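Local coordinates for putative type VI secretion protein (Escherichia coli, PDB 6SKI) that probably acts as a phospholipase effector of the type VI secretion system, delivered as a toxin by the VgrG spike, at residues N414-D426 with L445-I459. Numbering follows the deposited sequence.
Sequences NDWANVCLRVMLD and LQLPSELIFLADKAI
V419 of helix 416-426 sits against L447, L451, A455 and A458. V419 CG1 lies anti to the backbone N (chi1 178°) and meets A455 and A458, 3.8 Å from A458 CB. V419 CG2 meets mainly the L447 methyls, 3.7 Å from L447 CD2, and also touches A455 and L451. V423 follows one turn later, with CG2 beside A458 CB and I459 CG1. L451 meets the W416 ring at its edge, L451 CD1 lying 3.9 Å from W416 CE3 and near the ring plane. V419 CB covers part of one face of that indole. On the loop side, L421 CD2 fits against both methyls of L445, and the two side chains cross at about a right angle. The axes of helices 416-426 and 452-459 have a closest approach of 9.1 Å and are inclined at 37°.

Polar side chains here make mainly carbon contacts across the interface. The R422 chain is extended from CG to NE and runs antiparallel to the side chain of L447. L447 CD1 is 3.6 Å from R422 NE; the guanidinium placement beyond is doubtful. The D415 carboxylate rests on the P448 ring, with D415 OD2 3.6 Å from P448 CG. N418 OD1 approaches L445 CD2, while its ND2 makes a weak hydrogen bond to E444 O. D426 OD2 touches I459 CG2 at 3.4 Å and is also salt-bridged to R466 and K463.

The contact joins two successive helices, 416-431 and 452-466, directly and through the loop 445-451 that leads into the second. L421 also packs on helix 101-108, and W416 extends to I482 of helix 476-483. W416, C420 and V423 of the first helix reach strand 303-306 of the mixed sheet, consistent with a helix flanking the sheet of an alpha/beta-hydrolase fold.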
ATOM      1  N   ASN A 414      -3.657  -9.262  16.616  1.00 47.96           N
ATOM      2  CA  ASN A 414      -3.142  -8.346  15.606  1.00 47.96           C
ATOM      3  C   ASN A 414      -2.433  -7.137  16.209  1.00 47.96           C
ATOM      4  O   ASN A 414      -2.392  -6.074  15.582  1.00 47.96           O
ATOM      5  CB  ASN A 414      -4.278  -7.888  14.692  1.00 47.96           C
ATOM      6  CG  ASN A 414      -5.195  -6.885  15.358  1.00 47.96           C
ATOM      7  OD1 ASN A 414      -5.404  -6.926  16.568  1.00 47.96           O
ATOM      8  ND2 ASN A 414      -5.749  -5.977  14.568  1.00 47.96           N
ATOM      9  N   ASP A 415      -1.865  -7.278  17.400  1.00 48.59           N
ATOM     10  CA  ASP A 415      -1.350  -6.141  18.148  1.00 48.59           C
ATOM     11  C   ASP A 415       0.080  -5.762  17.788  1.00 48.59           C
ATOM     12  O   ASP A 415       0.603  -4.800  18.355  1.00 48.59           O
ATOM     13  CB  ASP A 415      -1.427  -6.428  19.648  1.00 48.59           C
ATOM     14  CG  ASP A 415      -2.842  -6.603  20.134  1.00 48.59           C
ATOM     15  OD1 ASP A 415      -3.613  -5.624  20.091  1.00 48.59           O
ATOM     16  OD2 ASP A 415      -3.188  -7.723  20.560  1.00 48.59           O
ATOM     17  N   TRP A 416       0.731  -6.477  16.876  1.00 44.65           N
ATOM     18  CA  TRP A 416       2.102  -6.141  16.518  1.00 44.65           C
ATOM     19  C   TRP A 416       2.171  -5.091  15.419  1.00 44.65           C
ATOM     20  O   TRP A 416       3.192  -4.398  15.289  1.00 44.65           O
ATOM     21  CB  TRP A 416       2.858  -7.402  16.091  1.00 44.65           C
ATOM     22  CG  TRP A 416       4.307  -7.162  15.858  1.00 44.65           C
ATOM     23  CD1 TRP A 416       4.948  -7.126  14.659  1.00 44.65           C
ATOM     24  CD2 TRP A 416       5.299  -6.905  16.853  1.00 44.65           C
ATOM     25  NE1 TRP A 416       6.283  -6.869  14.844  1.00 44.65           N
ATOM     26  CE2 TRP A 416       6.523  -6.728  16.185  1.00 44.65           C
ATOM     27  CE3 TRP A 416       5.272  -6.809  18.246  1.00 44.65           C
ATOM     28  CZ2 TRP A 416       7.707  -6.462  16.861  1.00 44.65           C
ATOM     29  CZ3 TRP A 416       6.446  -6.545  18.913  1.00 44.65           C
ATOM     30  CH2 TRP A 416       7.647  -6.375  18.222  1.00 44.65           C
ATOM     31  N   ALA A 417       1.088  -4.902  14.674  1.00 43.72           N
ATOM     32  CA  ALA A 417       1.029  -3.811  13.724  1.00 43.72           C
ATOM     33  C   ALA A 417       0.867  -2.471  14.414  1.00 43.72           C
ATOM     34  O   ALA A 417       1.240  -1.450  13.838  1.00 43.72           O
ATOM     35  CB  ALA A 417      -0.119  -4.028  12.737  1.00 43.72           C
ATOM     36  N   ASN A 418       0.398  -2.459  15.661  1.00 45.08           N
ATOM     37  CA  ASN A 418       0.415  -1.229  16.441  1.00 45.08           C
ATOM     38  C   ASN A 418       1.837  -0.867  16.848  1.00 45.08           C
ATOM     39  O   ASN A 418       2.205   0.312  16.869  1.00 45.08           O
ATOM     40  CB  ASN A 418      -0.478  -1.382  17.667  1.00 45.08           C
ATOM     41  CG  ASN A 418      -1.928  -1.589  17.304  1.00 45.08           C
ATOM     42  OD1 ASN A 418      -2.376  -1.174  16.239  1.00 45.08           O
ATOM     43  ND2 ASN A 418      -2.670  -2.243  18.185  1.00 45.08           N
ATOM     44  N   VAL A 419       2.656  -1.873  17.154  1.00 44.48           N
ATOM     45  CA  VAL A 419       4.068  -1.626  17.425  1.00 44.48           C
ATOM     46  C   VAL A 419       4.755  -1.084  16.181  1.00 44.48           C
ATOM     47  O   VAL A 419       5.531  -0.123  16.248  1.00 44.48           O
ATOM     48  CB  VAL A 419       4.743  -2.915  17.925  1.00 44.48           C
ATOM     49  CG1 VAL A 419       6.223  -2.689  18.154  1.00 44.48           C
ATOM     50  CG2 VAL A 419       4.071  -3.414  19.187  1.00 44.48           C
ATOM     51  N   CYS A 420       4.477  -1.687  15.024  1.00 43.81           N
ATOM     52  CA  CYS A 420       5.066  -1.186  13.786  1.00 43.81           C
ATOM     53  C   CYS A 420       4.578   0.222  13.468  1.00 43.81           C
ATOM     54  O   CYS A 420       5.346   1.052  12.964  1.00 43.81           O
ATOM     55  CB  CYS A 420       4.742  -2.145  12.647  1.00 43.81           C
ATOM     56  SG  CYS A 420       5.444  -3.781  12.897  1.00 43.81           S
ATOM     57  N   LEU A 421       3.314   0.506  13.780  1.00 43.33           N
ATOM     58  CA  LEU A 421       2.781   1.855  13.661  1.00 43.33           C
ATOM     59  C   LEU A 421       3.567   2.833  14.516  1.00 43.33           C
ATOM     60  O   LEU A 421       3.895   3.933  14.072  1.00 43.33           O
ATOM     61  CB  LEU A 421       1.315   1.863  14.078  1.00 43.33           C
ATOM     62  CG  LEU A 421       0.557   3.165  13.872  1.00 43.33           C
ATOM     63  CD1 LEU A 421       0.528   3.548  12.410  1.00 43.33           C
ATOM     64  CD2 LEU A 421      -0.830   3.027  14.428  1.00 43.33           C
ATOM     65  N   ARG A 422       3.852   2.457  15.760  1.00 45.28           N
ATOM     66  CA  ARG A 422       4.569   3.358  16.654  1.00 45.28           C
ATOM     67  C   ARG A 422       6.000   3.577  16.188  1.00 45.28           C
ATOM     68  O   ARG A 422       6.548   4.675  16.335  1.00 45.28           O
ATOM     69  CB  ARG A 422       4.523   2.820  18.080  1.00 45.28           C
ATOM     70  CG  ARG A 422       3.157   2.983  18.693  1.00 45.28           C
ATOM     71  CD  ARG A 422       2.912   2.041  19.835  1.00 45.28           C
ATOM     72  NE  ARG A 422       1.482   1.908  20.084  1.00 45.28           N
ATOM     73  CZ  ARG A 422       0.819   2.605  20.996  1.00 45.28           C
ATOM     74  NH1 ARG A 422       1.456   3.491  21.747  1.00 45.28           N
ATOM     75  NH2 ARG A 422      -0.480   2.422  21.154  1.00 45.28           N
ATOM     76  N   VAL A 423       6.618   2.552  15.603  1.00 44.20           N
ATOM     77  CA  VAL A 423       7.958   2.734  15.050  1.00 44.20           C
ATOM     78  C   VAL A 423       7.931   3.707  13.876  1.00 44.20           C
ATOM     79  O   VAL A 423       8.777   4.608  13.774  1.00 44.20           O
ATOM     80  CB  VAL A 423       8.564   1.380  14.648  1.00 44.20           C
ATOM     81  CG1 VAL A 423       9.982   1.571  14.163  1.00 44.20           C
ATOM     82  CG2 VAL A 423       8.547   0.432  15.822  1.00 44.20           C
ATOM     83  N   MET A 424       6.958   3.553  12.974  1.00 44.53           N
ATOM     84  CA  MET A 424       6.852   4.493  11.860  1.00 44.53           C
ATOM     85  C   MET A 424       6.513   5.898  12.344  1.00 44.53           C
ATOM     86  O   MET A 424       6.984   6.886  11.771  1.00 44.53           O
ATOM     87  CB  MET A 424       5.823   4.010  10.843  1.00 44.53           C
ATOM     88  CG  MET A 424       5.855   4.780   9.531  1.00 44.53           C
ATOM     89  SD  MET A 424       7.413   4.697   8.631  1.00 44.53           S
ATOM     90  CE  MET A 424       7.445   2.985   8.141  1.00 44.53           C
ATOM     91  N   LEU A 425       5.701   6.008  13.395  1.00 43.70           N
ATOM     92  CA  LEU A 425       5.391   7.316  13.958  1.00 43.70           C
ATOM     93  C   LEU A 425       6.639   7.973  14.520  1.00 43.70           C
ATOM     94  O   LEU A 425       6.844   9.176  14.347  1.00 43.70           O
ATOM     95  CB  LEU A 425       4.328   7.187  15.047  1.00 43.70           C
ATOM     96  CG  LEU A 425       2.883   6.926  14.636  1.00 43.70           C
ATOM     97  CD1 LEU A 425       2.101   6.378  15.811  1.00 43.70           C
ATOM     98  CD2 LEU A 425       2.247   8.190  14.127  1.00 43.70           C
ATOM     99  N   ASP A 426       7.485   7.195  15.196  1.00 45.63           N
ATOM    100  CA  ASP A 426       8.728   7.744  15.724  1.00 45.63           C
ATOM    101  C   ASP A 426       9.635   8.217  14.599  1.00 45.63           C
ATOM    102  O   ASP A 426      10.216   9.307  14.678  1.00 45.63           O
ATOM    103  CB  ASP A 426       9.432   6.695  16.582  1.00 45.63           C
ATOM    104  CG  ASP A 426      10.622   7.256  17.325  1.00 45.63           C
ATOM    105  OD1 ASP A 426      10.542   8.408  17.793  1.00 45.63           O
ATOM    106  OD2 ASP A 426      11.638   6.542  17.443  1.00 45.63           O
ATOM    107  N   LEU A 445      -5.511   1.059  18.923  1.00 51.17           N
ATOM    108  CA  LEU A 445      -4.081   1.301  18.836  1.00 51.17           C
ATOM    109  C   LEU A 445      -3.376   1.075  20.164  1.00 51.17           C
ATOM    110  O   LEU A 445      -2.169   1.311  20.262  1.00 51.17           O
ATOM    111  CB  LEU A 445      -3.824   2.723  18.342  1.00 51.17           C
ATOM    112  CG  LEU A 445      -4.228   2.974  16.892  1.00 51.17           C
ATOM    113  CD1 LEU A 445      -3.640   4.275  16.384  1.00 51.17           C
ATOM    114  CD2 LEU A 445      -3.813   1.809  16.017  1.00 51.17           C
ATOM    115  N   GLN A 446      -4.095   0.608  21.179  1.00 54.51           N
ATOM    116  CA  GLN A 446      -3.512   0.378  22.490  1.00 54.51           C
ATOM    117  C   GLN A 446      -2.843  -0.984  22.523  1.00 54.51           C
ATOM    118  O   GLN A 446      -3.387  -1.973  22.025  1.00 54.51           O
ATOM    119  CB  GLN A 446      -4.571   0.467  23.589  1.00 54.51           C
ATOM    120  CG  GLN A 446      -5.193   1.837  23.730  1.00 54.51           C
ATOM    121  CD  GLN A 446      -4.158   2.939  23.810  1.00 54.51           C
ATOM    122  OE1 GLN A 446      -3.271   2.916  24.662  1.00 54.51           O
ATOM    123  NE2 GLN A 446      -4.260   3.912  22.913  1.00 54.51           N
ATOM    124  N   LEU A 447      -1.660  -1.024  23.110  1.00 49.72           N
ATOM    125  CA  LEU A 447      -0.784  -2.180  23.152  1.00 49.72           C
ATOM    126  C   LEU A 447      -1.035  -2.997  24.415  1.00 49.72           C
ATOM    127  O   LEU A 447      -1.215  -2.430  25.495  1.00 49.72           O
ATOM    128  CB  LEU A 447       0.670  -1.740  23.113  1.00 49.72           C
ATOM    129  CG  LEU A 447       1.139  -1.372  21.712  1.00 49.72           C
ATOM    130  CD1 LEU A 447       2.598  -1.045  21.732  1.00 49.72           C
ATOM    131  CD2 LEU A 447       0.868  -2.526  20.774  1.00 49.72           C
ATOM    132  N   PRO A 448      -1.069  -4.321  24.294  1.00 50.69           N
ATOM    133  CA  PRO A 448      -1.127  -5.162  25.490  1.00 50.69           C
ATOM    134  C   PRO A 448       0.113  -4.953  26.341  1.00 50.69           C
ATOM    135  O   PRO A 448       1.166  -4.545  25.846  1.00 50.69           O
ATOM    136  CB  PRO A 448      -1.183  -6.584  24.921  1.00 50.69           C
ATOM    137  CG  PRO A 448      -1.713  -6.415  23.544  1.00 50.69           C
ATOM    138  CD  PRO A 448      -1.142  -5.120  23.062  1.00 50.69           C
ATOM    139  N   SER A 449      -0.022  -5.226  27.638  1.00 51.69           N
ATOM    140  CA  SER A 449       1.117  -5.068  28.536  1.00 51.69           C
ATOM    141  C   SER A 449       2.289  -5.928  28.092  1.00 51.69           C
ATOM    142  O   SER A 449       3.436  -5.460  28.083  1.00 51.69           O
ATOM    143  CB  SER A 449       0.710  -5.417  29.964  1.00 51.69           C
ATOM    144  OG  SER A 449      -0.607  -4.973  30.234  1.00 51.69           O
ATOM    145  N   GLU A 450       2.010  -7.161  27.663  1.00 52.60           N
ATOM    146  CA  GLU A 450       3.055  -8.051  27.172  1.00 52.60           C
ATOM    147  C   GLU A 450       3.856  -7.411  26.052  1.00 52.60           C
ATOM    148  O   GLU A 450       5.048  -7.696  25.897  1.00 52.60           O
ATOM    149  CB  GLU A 450       2.425  -9.351  26.678  1.00 52.60           C
ATOM    150  CG  GLU A 450       3.269 -10.585  26.886  1.00 52.60           C
ATOM    151  CD  GLU A 450       2.586 -11.834  26.371  1.00 52.60           C
ATOM    152  OE1 GLU A 450       3.123 -12.940  26.585  1.00 52.60           O
ATOM    153  OE2 GLU A 450       1.511 -11.706  25.751  1.00 52.60           O
ATOM    154  N   LEU A 451       3.225  -6.545  25.267  1.00 49.77           N
ATOM    155  CA  LEU A 451       3.856  -5.918  24.120  1.00 49.77           C
ATOM    156  C   LEU A 451       4.305  -4.491  24.387  1.00 49.77           C
ATOM    157  O   LEU A 451       4.785  -3.834  23.460  1.00 49.77           O
ATOM    158  CB  LEU A 451       2.899  -5.931  22.927  1.00 49.77           C
ATOM    159  CG  LEU A 451       2.818  -7.211  22.100  1.00 49.77           C
ATOM    160  CD1 LEU A 451       2.251  -6.910  20.729  1.00 49.77           C
ATOM    161  CD2 LEU A 451       4.176  -7.877  21.985  1.00 49.77           C
ATOM    162  N   ILE A 452       4.162  -3.986  25.614  1.00 51.33           N
ATOM    163  CA  ILE A 452       4.507  -2.587  25.852  1.00 51.33           C
ATOM    164  C   ILE A 452       6.018  -2.394  25.813  1.00 51.33           C
ATOM    165  O   ILE A 452       6.542  -1.664  24.964  1.00 51.33           O
ATOM    166  CB  ILE A 452       3.900  -2.088  27.176  1.00 51.33           C
ATOM    167  CG1 ILE A 452       2.459  -1.638  26.954  1.00 51.33           C
ATOM    168  CG2 ILE A 452       4.697  -0.927  27.733  1.00 51.33           C
ATOM    169  CD1 ILE A 452       1.673  -1.479  28.228  1.00 51.33           C
ATOM    170  N   PHE A 453       6.746  -3.091  26.689  1.00 52.86           N
ATOM    171  CA  PHE A 453       8.191  -2.905  26.744  1.00 52.86           C
ATOM    172  C   PHE A 453       8.836  -3.296  25.425  1.00 52.86           C
ATOM    173  O   PHE A 453       9.715  -2.583  24.923  1.00 52.86           O
ATOM    174  CB  PHE A 453       8.780  -3.710  27.905  1.00 52.86           C
ATOM    175  CG  PHE A 453      10.226  -4.087  27.721  1.00 52.86           C
ATOM    176  CD1 PHE A 453      11.236  -3.215  28.086  1.00 52.86           C
ATOM    177  CD2 PHE A 453      10.574  -5.330  27.213  1.00 52.86           C
ATOM    178  CE1 PHE A 453      12.566  -3.562  27.925  1.00 52.86           C
ATOM    179  CE2 PHE A 453      11.902  -5.680  27.049  1.00 52.86           C
ATOM    180  CZ  PHE A 453      12.898  -4.795  27.407  1.00 52.86           C
ATOM    181  N   LEU A 454       8.369  -4.389  24.818  1.00 51.21           N
ATOM    182  CA  LEU A 454       8.895  -4.790  23.522  1.00 51.21           C
ATOM    183  C   LEU A 454       8.727  -3.686  22.496  1.00 51.21           C
ATOM    184  O   LEU A 454       9.653  -3.423  21.719  1.00 51.21           O
ATOM    185  CB  LEU A 454       8.197  -6.056  23.035  1.00 51.21           C
ATOM    186  CG  LEU A 454       8.505  -7.314  23.832  1.00 51.21           C
ATOM    187  CD1 LEU A 454       7.681  -8.479  23.329  1.00 51.21           C
ATOM    188  CD2 LEU A 454       9.977  -7.604  23.723  1.00 51.21           C
ATOM    189  N   ALA A 455       7.590  -2.987  22.522  1.00 50.05           N
ATOM    190  CA  ALA A 455       7.408  -1.891  21.584  1.00 50.05           C
ATOM    191  C   ALA A 455       8.487  -0.845  21.781  1.00 50.05           C
ATOM    192  O   ALA A 455       9.105  -0.394  20.810  1.00 50.05           O
ATOM    193  CB  ALA A 455       6.029  -1.269  21.755  1.00 50.05           C
ATOM    194  N   ASP A 456       8.769  -0.498  23.040  1.00 51.64           N
ATOM    195  CA  ASP A 456       9.856   0.427  23.313  1.00 51.64           C
ATOM    196  C   ASP A 456      11.139  -0.063  22.666  1.00 51.64           C
ATOM    197  O   ASP A 456      11.791   0.680  21.923  1.00 51.64           O
ATOM    198  CB  ASP A 456      10.040   0.582  24.819  1.00 51.64           C
ATOM    199  CG  ASP A 456       8.937   1.391  25.457  1.00 51.64           C
ATOM    200  OD1 ASP A 456       8.021   1.823  24.729  1.00 51.64           O
ATOM    201  OD2 ASP A 456       8.981   1.590  26.689  1.00 51.64           O
ATOM    202  N   LYS A 457      11.460  -1.346  22.857  1.00 51.23           N
ATOM    203  CA  LYS A 457      12.666  -1.886  22.251  1.00 51.23           C
ATOM    204  C   LYS A 457      12.615  -1.730  20.743  1.00 51.23           C
ATOM    205  O   LYS A 457      13.570  -1.238  20.130  1.00 51.23           O
ATOM    206  CB  LYS A 457      12.845  -3.351  22.641  1.00 51.23           C
ATOM    207  CG  LYS A 457      14.108  -3.976  22.082  1.00 51.23           C
ATOM    208  CD  LYS A 457      14.559  -5.151  22.921  1.00 51.23           C
ATOM    209  CE  LYS A 457      15.708  -5.882  22.257  1.00 51.23           C
ATOM    210  NZ  LYS A 457      15.977  -7.188  22.911  1.00 51.23           N
ATOM    211  N   ALA A 458      11.471  -2.058  20.138  1.00 49.18           N
ATOM    212  CA  ALA A 458      11.340  -1.895  18.699  1.00 49.18           C
ATOM    213  C   ALA A 458      11.562  -0.447  18.305  1.00 49.18           C
ATOM    214  O   ALA A 458      12.320  -0.162  17.371  1.00 49.18           O
ATOM    215  CB  ALA A 458       9.967  -2.376  18.235  1.00 49.18           C
ATOM    216  N   ILE A 459      10.971   0.487  19.054  1.00 48.96           N
ATOM    217  CA  ILE A 459      11.183   1.897  18.753  1.00 48.96           C
ATOM    218  C   ILE A 459      12.662   2.225  18.854  1.00 48.96           C
ATOM    219  O   ILE A 459      13.235   2.856  17.957  1.00 48.96           O
ATOM    220  CB  ILE A 459      10.330   2.783  19.679  1.00 48.96           C
ATOM    221  CG1 ILE A 459       8.875   2.784  19.217  1.00 48.96           C
ATOM    222  CG2 ILE A 459      10.872   4.195  19.714  1.00 48.96           C
ATOM    223  CD1 ILE A 459       7.883   3.016  20.322  1.00 48.96           C
TER